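Local coordinates for protein cytidine deaminase (Burkholderia pseudomallei, PDB 3DMO) that probably deaminates cytidine and 2'-deoxycytidine to uridine and 2'-deoxyuridine with the help of a catalytic zinc ion, salvaging pyrimidines for UMP synthesis, at residues A13-A18 and E112-N117; A37-T40 and K44-H47; F68-A73 and G78-I83; V102-G107 and D129-A134. One frame throughout, in Å; residues are numbered along the deposited sequence. Where two conformers were deposited one is given.

Contact 1 of 4, residues A13-A18 and E112-N117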
loop_
_atom_site.group_PDB
_atom_site.type_symbol
_atom_site.label_atom_id
_atom_site.label_comp_id
_atom_site.label_asym_id
_atom_site.label_seq_id
_atom_site.Cartn_x
_atom_site.Cartn_y
_atom_site.Cartn_z
ATOM N N ALA A 13 -22.469 22.171 0.265
ATOM C CA ALA A 13 -21.275 22.862 0.736
ATOM C C ALA A 13 -20.073 21.919 0.834
ATOM O O ALA A 13 -18.958 22.306 0.480
ATOM C CB ALA A 13 -21.539 23.516 2.078
ATOM N N LEU A 14 -20.306 20.697 1.317
ATOM C CA LEU A 14 -19.236 19.696 1.454
ATOM C C LEU A 14 -18.719 19.258 0.073
ATOM O O LEU A 14 -17.517 19.058 -0.114
ATOM C CB LEU A 14 -19.722 18.470 2.236
ATOM C CG LEU A 14 -18.963 17.920 3.455
ATOM C CD1 LEU A 14 -19.026 16.398 3.499
ATOM C CD2 LEU A 14 -17.517 18.402 3.616
ATOM N N ILE A 15 -19.630 19.123 -0.885
ATOM C CA ILE A 15 -19.255 18.777 -2.261
ATOM C C ILE A 15 -18.412 19.890 -2.885
ATOM O O ILE A 15 -17.402 19.623 -3.544
ATOM C CB ILE A 15 -20.496 18.465 -3.130
ATOM C CG1 ILE A 15 -21.046 17.074 -2.783
ATOM C CG2 ILE A 15 -20.160 18.561 -4.626
ATOM C CD1 ILE A 15 -22.508 16.839 -3.214
ATOM N N GLU A 16 -18.813 21.140 -2.665
ATOM C CA GLU A 16 -18.041 22.278 -3.167
ATOM C C GLU A 16 -16.619 22.308 -2.600
ATOM O O GLU A 16 -15.672 22.661 -3.299
ATOM C CB GLU A 16 -18.763 23.615 -2.917
ATOM C CG GLU A 16 -19.958 23.879 -3.856
ATOM C CD GLU A 16 -19.609 23.713 -5.347
ATOM O OE1 GLU A 16 -18.660 24.381 -5.826
ATOM O OE2 GLU A 16 -20.281 22.907 -6.039
ATOM N N ALA A 17 -16.473 21.923 -1.334
ATOM C CA ALA A 17 -15.148 21.823 -0.712
ATOM C C ALA A 17 -14.325 20.665 -1.306
ATOM O O ALA A 17 -13.121 20.801 -1.517
ATOM C CB ALA A 17 -15.278 21.700 0.807
ATOM N N ALA A 18 -14.983 19.544 -1.597
ATOM C CA ALA A 18 -14.321 18.399 -2.232
ATOM C C ALA A 18 -13.814 18.753 -3.637
ATOM O O ALA A 18 -12.726 18.340 -4.035
ATOM C CB ALA A 18 -15.253 17.202 -2.278
ATOM N N GLU A 112 -21.024 9.110 7.394
ATOM C CA GLU A 112 -21.792 9.479 6.206
ATOM C C GLU A 112 -20.832 9.764 5.059
ATOM O O GLU A 112 -19.877 10.520 5.222
ATOM C CB GLU A 112 -22.669 10.704 6.489
ATOM C CG GLU A 112 -23.514 11.156 5.305
ATOM C CD GLU A 112 -24.374 12.373 5.621
ATOM O OE1 GLU A 112 -23.813 13.437 5.952
ATOM O OE2 GLU A 112 -25.616 12.270 5.520
ATOM N N VAL A 113 -21.087 9.141 3.911
ATOM C CA VAL A 113 -20.221 9.263 2.747
ATOM C C VAL A 113 -21.050 9.826 1.585
ATOM O O VAL A 113 -22.027 9.212 1.157
ATOM C CB VAL A 113 -19.593 7.888 2.375
ATOM C CG1 VAL A 113 -18.718 8.013 1.141
ATOM C CG2 VAL A 113 -18.786 7.321 3.551
ATOM N N VAL A 114 -20.674 11.013 1.116
ATOM C CA VAL A 114 -21.365 11.703 0.027
ATOM C C VAL A 114 -20.521 11.569 -1.246
ATOM O O VAL A 114 -19.436 12.149 -1.337
ATOM C CB VAL A 114 -21.574 13.223 0.347
ATOM C CG1 VAL A 114 -22.324 13.922 -0.785
ATOM C CG2 VAL A 114 -22.294 13.418 1.692
ATOM N N LEU A 115 -21.015 10.793 -2.209
ATOM C CA LEU A 115 -20.267 10.523 -3.442
ATOM C C LEU A 115 -20.853 11.318 -4.591
ATOM O O LEU A 115 -22.069 11.364 -4.758
ATOM C CB LEU A 115 -20.304 9.030 -3.772
ATOM C CG LEU A 115 -19.781 8.125 -2.667
ATOM C CD1 LEU A 115 -20.065 6.673 -3.029
ATOM C CD2 LEU A 115 -18.287 8.398 -2.410
ATOM N N THR A 116 -19.987 11.933 -5.385
ATOM C CA THR A 116 -20.454 12.758 -6.494
ATOM C C THR A 116 -19.472 12.768 -7.673
ATOM O O THR A 116 -18.411 12.148 -7.618
ATOM C CB THR A 116 -20.822 14.196 -6.010
ATOM O OG1 THR A 116 -21.563 14.878 -7.031
ATOM C CG2 THR A 116 -19.594 15.013 -5.625
ATOM N N ASN A 117 -19.844 13.453 -8.748
ATOM C CA ASN A 117 -18.952 13.624 -9.888
ATOM C C ASN A 117 -18.958 15.089 -10.277
ATOM O O ASN A 117 -19.347 15.933 -9.466
ATOM C CB ASN A 117 -19.351 12.713 -11.055
ATOM C CG ASN A 117 -20.771 12.961 -11.534
ATOM O OD1 ASN A 117 -21.419 13.915 -11.112
ATOM N ND2 ASN A 117 -21.265 12.094 -12.408
#
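Ile15 of helix 11-22 lays its side chain on Val114 and Thr116, two alternate residues of strand 112-116 that face the helix. From CB the chain branches. CG2, on one side, stops at Thr116 CG2, with 3.7 Å between Ile15 CG2 and Thr116 CG2. CG1, on the other, sits over both strand residues, with Ile15 CG1 3.8 Å from Thr116 CG2 and 3.9 Å from Val114 CG1. The terminal CD1 runs on to the valine, Ile15 CD1 lying 3.8 Å from Val114 CG1. Ile15 and Thr116 meet tip to tip, whereas Ile15 and Val114 cross at about a right angle. Thr116 offers its methyl rather than its hydroxyl because chi1 of -166° swings OG1 opposite the backbone N; OG1 is hydrogen-bonded to Asp121 O. Only carbon atoms meet across this buried contact, and no hydrogen bond crosses it. Around it, helix 11-22 lies across one face of the mixed sheet: Ile15 also touches Val122 of strand 122-126, Leu14 reaches Ala84 of strand 80-87, and Ala18 packs on Val86 of that strand and Ala37 of strand 34-40.

Contact 2 of 4, residues A37-T40 and K44-H47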
loop_
_atom_site.group_PDB
_atom_site.type_symbol
_atom_site.label_atom_id
_atom_site.label_comp_id
_atom_site.label_asym_id
_atom_site.label_seq_id
_atom_site.Cartn_x
_atom_site.Cartn_y
_atom_site.Cartn_z
ATOM N N ALA A 37 -13.500 16.002 0.905
ATOM C CA ALA A 37 -13.604 16.957 1.995
ATOM C C ALA A 37 -14.275 16.290 3.173
ATOM O O ALA A 37 -15.353 15.715 3.044
ATOM C CB ALA A 37 -14.371 18.189 1.566
ATOM N N LEU A 38 -13.614 16.389 4.318
ATOM C CA LEU A 38 -14.005 15.699 5.537
ATOM C C LEU A 38 -14.408 16.750 6.556
ATOM O O LEU A 38 -13.672 17.727 6.758
ATOM C CB LEU A 38 -12.789 14.923 6.053
ATOM C CG LEU A 38 -12.822 14.104 7.331
ATOM C CD1 LEU A 38 -13.780 12.922 7.202
ATOM C CD2 LEU A 38 -11.404 13.630 7.614
ATOM N N VAL A 39 -15.571 16.577 7.184
ATOM C CA VAL A 39 -16.003 17.526 8.207
ATOM C C VAL A 39 -16.061 16.810 9.543
ATOM O O VAL A 39 -16.613 15.723 9.636
ATOM C CB VAL A 39 -17.351 18.247 7.859
ATOM C CG1 VAL A 39 -18.518 17.260 7.712
ATOM C CG2 VAL A 39 -17.657 19.341 8.900
ATOM N N THR A 40 -15.467 17.421 10.560
ATOM C CA THR A 40 -15.314 16.783 11.861
ATOM C C THR A 40 -16.495 17.064 12.787
ATOM O O THR A 40 -17.383 17.853 12.464
ATOM C CB THR A 40 -14.025 17.262 12.557
ATOM O OG1 THR A 40 -14.155 18.651 12.883
ATOM C CG2 THR A 40 -12.814 17.084 11.648
ATOM N N LYS A 44 -14.891 21.429 11.644
ATOM C CA LYS A 44 -13.690 21.723 10.868
ATOM C C LYS A 44 -13.660 20.868 9.603
ATOM O O LYS A 44 -14.036 19.695 9.627
ATOM C CB LYS A 44 -12.443 21.467 11.706
ATOM C CG LYS A 44 -11.186 22.125 11.177
ATOM C CD LYS A 44 -10.160 22.261 12.297
ATOM C CE LYS A 44 -9.124 23.340 11.991
ATOM N NZ LYS A 44 -8.210 22.939 10.884
ATOM N N VAL A 45 -13.211 21.469 8.508
ATOM C CA VAL A 45 -13.168 20.803 7.210
ATOM C C VAL A 45 -11.721 20.541 6.794
ATOM O O VAL A 45 -10.865 21.418 6.916
ATOM C CB VAL A 45 -13.922 21.622 6.135
ATOM C CG1 VAL A 45 -13.770 20.996 4.749
ATOM C CG2 VAL A 45 -15.387 21.717 6.501
ATOM N N PHE A 46 -11.455 19.315 6.345
ATOM C CA PHE A 46 -10.144 18.946 5.830
ATOM C C PHE A 46 -10.243 18.528 4.367
ATOM O O PHE A 46 -11.075 17.686 4.019
ATOM C CB PHE A 46 -9.538 17.810 6.666
ATOM C CG PHE A 46 -9.122 18.242 8.042
ATOM C CD1 PHE A 46 -7.816 18.675 8.282
ATOM C CD2 PHE A 46 -10.036 18.253 9.087
ATOM C CE1 PHE A 46 -7.426 19.094 9.552
ATOM C CE2 PHE A 46 -9.651 18.671 10.355
ATOM C CZ PHE A 46 -8.339 19.089 10.580
ATOM N N HIS A 47 -9.399 19.132 3.529
ATOM C CA HIS A 47 -9.282 18.775 2.115
ATOM C C HIS A 47 -8.359 17.571 1.954
ATOM O O HIS A 47 -7.361 17.437 2.664
ATOM C CB HIS A 47 -8.659 19.923 1.321
ATOM C CG HIS A 47 -9.596 21.048 1.025
ATOM N ND1 HIS A 47 -10.908 21.063 1.449
ATOM C CD2 HIS A 47 -9.400 22.213 0.365
ATOM C CE1 HIS A 47 -11.483 22.186 1.052
ATOM N NE2 HIS A 47 -10.588 22.901 0.395
#
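Strands 37-40 and 45-47 run antiparallel, their axes approaching to 4.5 Å at 157°, with Leu38 and Phe46 as a hydrogen-bonded pair and Val39 with Val45 as a non-hydrogen-bonded one. They are the two arms of a beta hairpin, whose second arm is an outermost strand of the deaminase sheet within this chain. Leu38 N donates to Phe46 O at 2.9 Å, and Phe46 N donates back to Leu38 O at 2.8 Å; Thr40 N adds a third bond to Lys44 O. Between these bonds, CA-H...O contacts bring Val45 CA to Leu38 O and Val39 CA to Lys44 O. On the face carrying Ala37, Val39 and Val45, the two valines meet through their CG2 methyls, Val39 CG2 to Val45 CG2 being 4.1 Å. Helix 11-22 packs on this face through Leu14 and Ala17, which touch Ala37. The other face carries Leu38 and Phe46 and is met by Ala70 of helix 62-72. Here Thr40 places its CG2 methyl at the edge of the Phe46 ring, near the ring plane, with Thr40 CG2 3.8 Å from Phe46 CE2. The same threonine turns OG1 into the position between its backbone N and carbonyl carbon (chi1 67°), facing the turn that joins the arms. There OG1 is hydrogen-bonded to Asp42 OD2, and it also takes a weak, bent bond from the far arm: Lys44 N to Thr40 OG1 is 3.1 Å, with an N-H...O angle of 133°.

Contact 3 of 4, residues F68-A73 and G78-I83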
loop_
_atom_site.group_PDB
_atom_site.type_symbol
_atom_site.label_atom_id
_atom_site.label_comp_id
_atom_site.label_asym_id
_atom_site.label_seq_id
_atom_site.Cartn_x
_atom_site.Cartn_y
_atom_site.Cartn_z
ATOM N N PHE A 68 -5.916 11.279 6.937
ATOM C CA PHE A 68 -4.585 11.339 7.561
ATOM C C PHE A 68 -4.252 12.764 8.035
ATOM O O PHE A 68 -3.635 12.947 9.096
ATOM C CB PHE A 68 -3.484 10.806 6.626
ATOM C CG PHE A 68 -3.657 9.362 6.209
ATOM C CD1 PHE A 68 -3.129 8.927 4.990
ATOM C CD2 PHE A 68 -4.330 8.445 7.013
ATOM C CE1 PHE A 68 -3.268 7.603 4.577
ATOM C CE2 PHE A 68 -4.474 7.108 6.609
ATOM C CZ PHE A 68 -3.939 6.693 5.386
ATOM N N SER A 69 -4.691 13.765 7.257
ATOM C CA SER A 69 -4.508 15.175 7.614
ATOM C C SER A 69 -5.268 15.532 8.890
ATOM O O SER A 69 -4.731 16.194 9.782
ATOM C CB SER A 69 -4.943 16.087 6.466
ATOM O OG SER A 69 -3.966 16.125 5.443
ATOM N N ALA A 70 -6.516 15.089 8.981
ATOM C CA ALA A 70 -7.320 15.300 10.179
ATOM C C ALA A 70 -6.715 14.596 11.405
ATOM O O ALA A 70 -6.672 15.168 12.491
ATOM C CB ALA A 70 -8.742 14.844 9.950
ATOM N N LEU A 71 -6.253 13.359 11.226
ATOM C CA LEU A 71 -5.566 12.631 12.301
ATOM C C LEU A 71 -4.331 13.376 12.805
ATOM O O LEU A 71 -4.126 13.507 14.013
ATOM C CB LEU A 71 -5.190 11.205 11.860
ATOM C CG LEU A 71 -6.123 10.011 12.146
ATOM C CD1 LEU A 71 -6.014 9.529 13.586
ATOM C CD2 LEU A 71 -7.587 10.283 11.803
ATOM N N ALA A 72 -3.523 13.876 11.875
ATOM C CA ALA A 72 -2.353 14.695 12.200
ATOM C C ALA A 72 -2.703 15.992 12.955
ATOM O O ALA A 72 -1.875 16.516 13.701
ATOM C CB ALA A 72 -1.565 15.003 10.940
ATOM N N ALA A 73 -3.932 16.479 12.773
ATOM C CA ALA A 73 -4.427 17.648 13.488
ATOM C C ALA A 73 -5.036 17.301 14.855
ATOM O O ALA A 73 -5.505 18.186 15.562
ATOM C CB ALA A 73 -5.439 18.425 12.614
ATOM N N GLY A 78 -13.705 8.113 14.899
ATOM C CA GLY A 78 -15.062 8.384 15.358
ATOM C C GLY A 78 -15.400 9.858 15.485
ATOM O O GLY A 78 -16.539 10.201 15.818
ATOM N N GLU A 79 -14.432 10.732 15.223
ATOM C CA GLU A 79 -14.659 12.181 15.345
ATOM C C GLU A 79 -15.058 12.867 14.045
ATOM O O GLU A 79 -14.969 14.095 13.943
ATOM C CB GLU A 79 -13.437 12.876 15.939
ATOM C CG GLU A 79 -13.208 12.544 17.390
ATOM C CD GLU A 79 -12.315 13.544 18.069
ATOM O OE1 GLU A 79 -11.090 13.535 17.817
ATOM O OE2 GLU A 79 -12.841 14.332 18.871
ATOM N N PHE A 80 -15.503 12.081 13.065
ATOM C CA PHE A 80 -15.889 12.616 11.755
ATOM C C PHE A 80 -17.385 12.487 11.488
ATOM O O PHE A 80 -17.987 11.443 11.751
ATOM C CB PHE A 80 -15.045 11.981 10.646
ATOM C CG PHE A 80 -13.581 11.984 10.964
ATOM C CD1 PHE A 80 -12.937 10.807 11.331
ATOM C CD2 PHE A 80 -12.870 13.179 10.977
ATOM C CE1 PHE A 80 -11.583 10.819 11.668
ATOM C CE2 PHE A 80 -11.516 13.204 11.310
ATOM C CZ PHE A 80 -10.874 12.015 11.656
ATOM N N ALA A 81 -17.975 13.574 11.000
ATOM C CA ALA A 81 -19.401 13.612 10.692
ATOM C C ALA A 81 -19.703 13.107 9.279
ATOM O O ALA A 81 -20.642 12.336 9.074
ATOM C CB ALA A 81 -19.924 15.027 10.858
ATOM N N ALA A 82 -18.911 13.555 8.309
ATOM C CA ALA A 82 -19.162 13.253 6.898
ATOM C C ALA A 82 -17.913 13.448 6.057
ATOM O O ALA A 82 -17.035 14.265 6.394
ATOM C CB ALA A 82 -20.293 14.140 6.348
ATOM N N ILE A 83 -17.857 12.714 4.947
ATOM C CA ILE A 83 -16.841 12.913 3.919
ATOM C C ILE A 83 -17.512 12.976 2.542
ATOM O O ILE A 83 -18.404 12.182 2.255
ATOM C CB ILE A 83 -15.734 11.810 3.983
ATOM C CG1 ILE A 83 -14.536 12.166 3.088
ATOM C CG2 ILE A 83 -16.305 10.421 3.704
ATOM C CD1 ILE A 83 -13.330 11.240 3.292
#
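The hydrophobic layer between helix 62-72 and the central sheet is where Phe80 meets Ala70 and Leu71. The first residue of strand 80-87 points its CB at the helix, and with CG placed beside the backbone N (chi1 -48°) the ring extends from the sheet until its far end touches two consecutive helix residues. Ala70 comes to one corner: its methyl CB lies 3.5 Å from Phe80 CE2 and 3.9 Å from Phe80 CZ, approaching the ring obliquely. Leu71 comes to the neighbouring corner. Its CB does not aim at the strand, but the end of the side chain comes nearer, and Leu71 CD2 stands at the ring edge near the ring plane, 3.7 Å from Phe80 CZ and 4.0 Å from Phe80 CE1. The leucine side chain and the ring cross at about a right angle. CZ touches both methyls, with carbon meeting carbon throughout and no hydrogen bond joining the segments. Helix 62-72 and strand 80-87 are successive elements of the alpha/beta/alpha sandwich of cytidine deaminases, and Glu63, the predicted proton donor, lies in the first turn of this helix, two residues after the zinc ligand Cys61. One residue past Phe80, the strand makes a classic beta bulge: Ala81 and Ala82 both face Val39 of strand 34-40. On the outer side the helix meets the second subunit, where Ala72 O is hydrogen-bonded to Lys24 NZ of that chain and Leu71 packs on Tyr26 of that chain.

Contact 4 of 4, residues V102-G107 and D129-A134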
loop_
_atom_site.group_PDB
_atom_site.type_symbol
_atom_site.label_atom_id
_atom_site.label_comp_id
_atom_site.label_asym_id
_atom_site.label_seq_id
_atom_site.Cartn_x
_atom_site.Cartn_y
_atom_site.Cartn_z
ATOM N N VAL A 102 -9.894 2.099 5.320
ATOM C CA VAL A 102 -9.422 3.211 6.154
ATOM C C VAL A 102 -10.607 4.052 6.666
ATOM O O VAL A 102 -10.651 4.416 7.843
ATOM C CB VAL A 102 -8.394 4.078 5.406
ATOM C CG1 VAL A 102 -8.045 5.336 6.197
ATOM C CG2 VAL A 102 -7.134 3.263 5.115
ATOM N N MET A 103 -11.580 4.319 5.799
ATOM C CA MET A 103 -12.796 5.014 6.215
ATOM C C MET A 103 -13.540 4.290 7.324
ATOM O O MET A 103 -14.044 4.930 8.243
ATOM C CB MET A 103 -13.739 5.260 5.038
ATOM C CG MET A 103 -13.272 6.359 4.116
ATOM S SD MET A 103 -14.553 6.802 2.930
ATOM C CE MET A 103 -14.628 5.332 1.928
ATOM N N ILE A 104 -13.605 2.961 7.256
ATOM C CA ILE A 104 -14.361 2.236 8.271
ATOM C C ILE A 104 -13.651 2.252 9.631
ATOM O O ILE A 104 -14.305 2.395 10.662
ATOM C CB ILE A 104 -14.814 0.813 7.811
ATOM C CG1 ILE A 104 -16.204 0.508 8.410
ATOM C CG2 ILE A 104 -13.765 -0.263 8.140
ATOM C CD1 ILE A 104 -16.884 -0.710 7.849
ATOM N N GLU A 105 -12.323 2.139 9.624
ATOM C CA GLU A 105 -11.543 2.192 10.861
ATOM C C GLU A 105 -11.531 3.590 11.492
ATOM O O GLU A 105 -11.777 3.734 12.696
ATOM C CB GLU A 105 -10.127 1.679 10.629
ATOM C CG GLU A 105 -9.221 1.874 11.824
ATOM C CD GLU A 105 -8.357 0.674 12.097
ATOM O OE1 GLU A 105 -8.373 -0.275 11.285
ATOM O OE2 GLU A 105 -7.672 0.689 13.136
ATOM N N LEU A 106 -11.275 4.614 10.685
ATOM C CA LEU A 106 -11.168 5.973 11.191
ATOM C C LEU A 106 -12.518 6.685 11.370
ATOM O O LEU A 106 -12.679 7.477 12.295
ATOM C CB LEU A 106 -10.221 6.791 10.311
ATOM C CG LEU A 106 -8.771 6.280 10.229
ATOM C CD1 LEU A 106 -7.938 7.196 9.332
ATOM C CD2 LEU A 106 -8.151 6.180 11.621
ATOM N N GLY A 107 -13.487 6.379 10.516
ATOM C CA GLY A 107 -14.790 7.045 10.570
ATOM C C GLY A 107 -15.879 6.240 11.254
ATOM O O GLY A 107 -16.912 6.801 11.630
ATOM N N ASP A 129 -21.928 0.493 4.718
ATOM C CA ASP A 129 -22.604 0.012 3.502
ATOM C C ASP A 129 -21.624 -0.246 2.357
ATOM O O ASP A 129 -21.819 -1.170 1.567
ATOM C CB ASP A 129 -23.679 0.993 3.036
ATOM C CG ASP A 129 -24.872 1.049 3.981
ATOM O OD1 ASP A 129 -25.197 0.029 4.621
ATOM O OD2 ASP A 129 -25.485 2.125 4.091
ATOM N N LEU A 130 -20.573 0.572 2.280
ATOM C CA LEU A 130 -19.542 0.435 1.247
ATOM C C LEU A 130 -18.661 -0.794 1.466
ATOM O O LEU A 130 -18.058 -1.318 0.518
ATOM C CB LEU A 130 -18.679 1.700 1.179
ATOM C CG LEU A 130 -19.300 2.936 0.534
ATOM C CD1 LEU A 130 -18.421 4.129 0.816
ATOM C CD2 LEU A 130 -19.490 2.745 -0.967
ATOM N N LEU A 131 -18.599 -1.255 2.713
ATOM C CA LEU A 131 -17.725 -2.368 3.077
ATOM C C LEU A 131 -18.451 -3.338 4.007
ATOM O O LEU A 131 -18.231 -3.315 5.229
ATOM C CB LEU A 131 -16.423 -1.842 3.706
ATOM C CG LEU A 131 -15.198 -2.765 3.731
ATOM C CD1 LEU A 131 -14.703 -3.107 2.324
ATOM C CD2 LEU A 131 -14.093 -2.103 4.533
ATOM N N PRO A 132 -19.333 -4.183 3.433
ATOM C CA PRO A 132 -20.139 -5.091 4.260
ATOM C C PRO A 132 -19.290 -6.169 4.933
ATOM O O PRO A 132 -18.345 -6.692 4.330
ATOM C CB PRO A 132 -21.129 -5.706 3.264
ATOM C CG PRO A 132 -20.491 -5.554 1.916
ATOM C CD PRO A 132 -19.633 -4.320 1.989
ATOM N N ASP A 133 -19.622 -6.465 6.190
ATOM C CA ASP A 133 -18.870 -7.414 6.990
ATOM C C ASP A 133 -17.371 -7.121 6.900
ATOM O O ASP A 133 -16.586 -7.969 6.463
ATOM C CB ASP A 133 -19.176 -8.850 6.562
ATOM C CG ASP A 133 -18.530 -9.879 7.482
ATOM O OD1 ASP A 133 -18.252 -9.540 8.664
ATOM O OD2 ASP A 133 -18.296 -11.023 7.025
ATOM N N ALA A 134 -16.996 -5.913 7.314
ATOM C CA ALA A 134 -15.616 -5.438 7.228
ATOM C C ALA A 134 -14.656 -6.206 8.124
ATOM O O ALA A 134 -15.053 -6.741 9.164
ATOM C CB ALA A 134 -15.547 -3.953 7.537
#
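Ile104 and Met103, neighbours on helix 97-107, make apolar contacts with the chain where it leaves helix 127-130. Methyl against methyl is the main kind. Ile104 sends CD1 to the single methyl of Ala134, Ile104 CD1 to Ala134 CB being 3.5 Å. Its other branch touches two residues, with Ile104 CG2 4.1 Å from both Leu131 CD2 and Ala134 CB. The chi1 of Ile104, -144°, is away from a staggered value, and at this setting both branches touch the 129-134 segment. Met103, one residue earlier, makes a separate, looser touch: its chain bends at the last torsion (chi3 -68°), and the terminal methyl meets a leucine branch, Met103 CE lying 4.1 Å from Leu130 CD1. One contact is with a polar atom, Ile104 CD1 resting 3.9 Å from Leu131 O; no hydrogen bond crosses between the segments. Polar bonds instead join 129-134 to its surroundings: Leu130 O accepts from Arg100 of the same chain, and Asp133 makes a salt bridge with Arg123 of the third subunit. The side chain of Met103 is about 7 Å from the zinc ion and touches the cysteine metal site, which puts this end of the contact next to the first shell. Among the neighbouring elements, Met103 also packs on Leu67 of helix 62-72, while Leu130 lies on Arg123 and Thr125 of strand 122-126.

In the fold
Contacts 1, 2 and 3 all reach one five-stranded mixed sheet, with helix 11-22 on one face and helices 62-72 and 97-107 on the other. Contacts 2 and 3 follow in series within the span bracketed by contact 1; contact 4 opens after contact 3, and its segments alternate with those of contact 1. Contacts 2 and 3 lie closest, with centres about 7 Å apart, joined by backbone bonds between strands 34-40 and 80-87. Contacts 1 and 4, about 18 Å apart between centres, touch through Val113 and Leu130. Contacts 3 and 4 both meet the second subunit; Glu105 is hydrogen-bonded to Ala54 of that chain, a predicted substrate-binding residue, so contact 4 probably borders an active site.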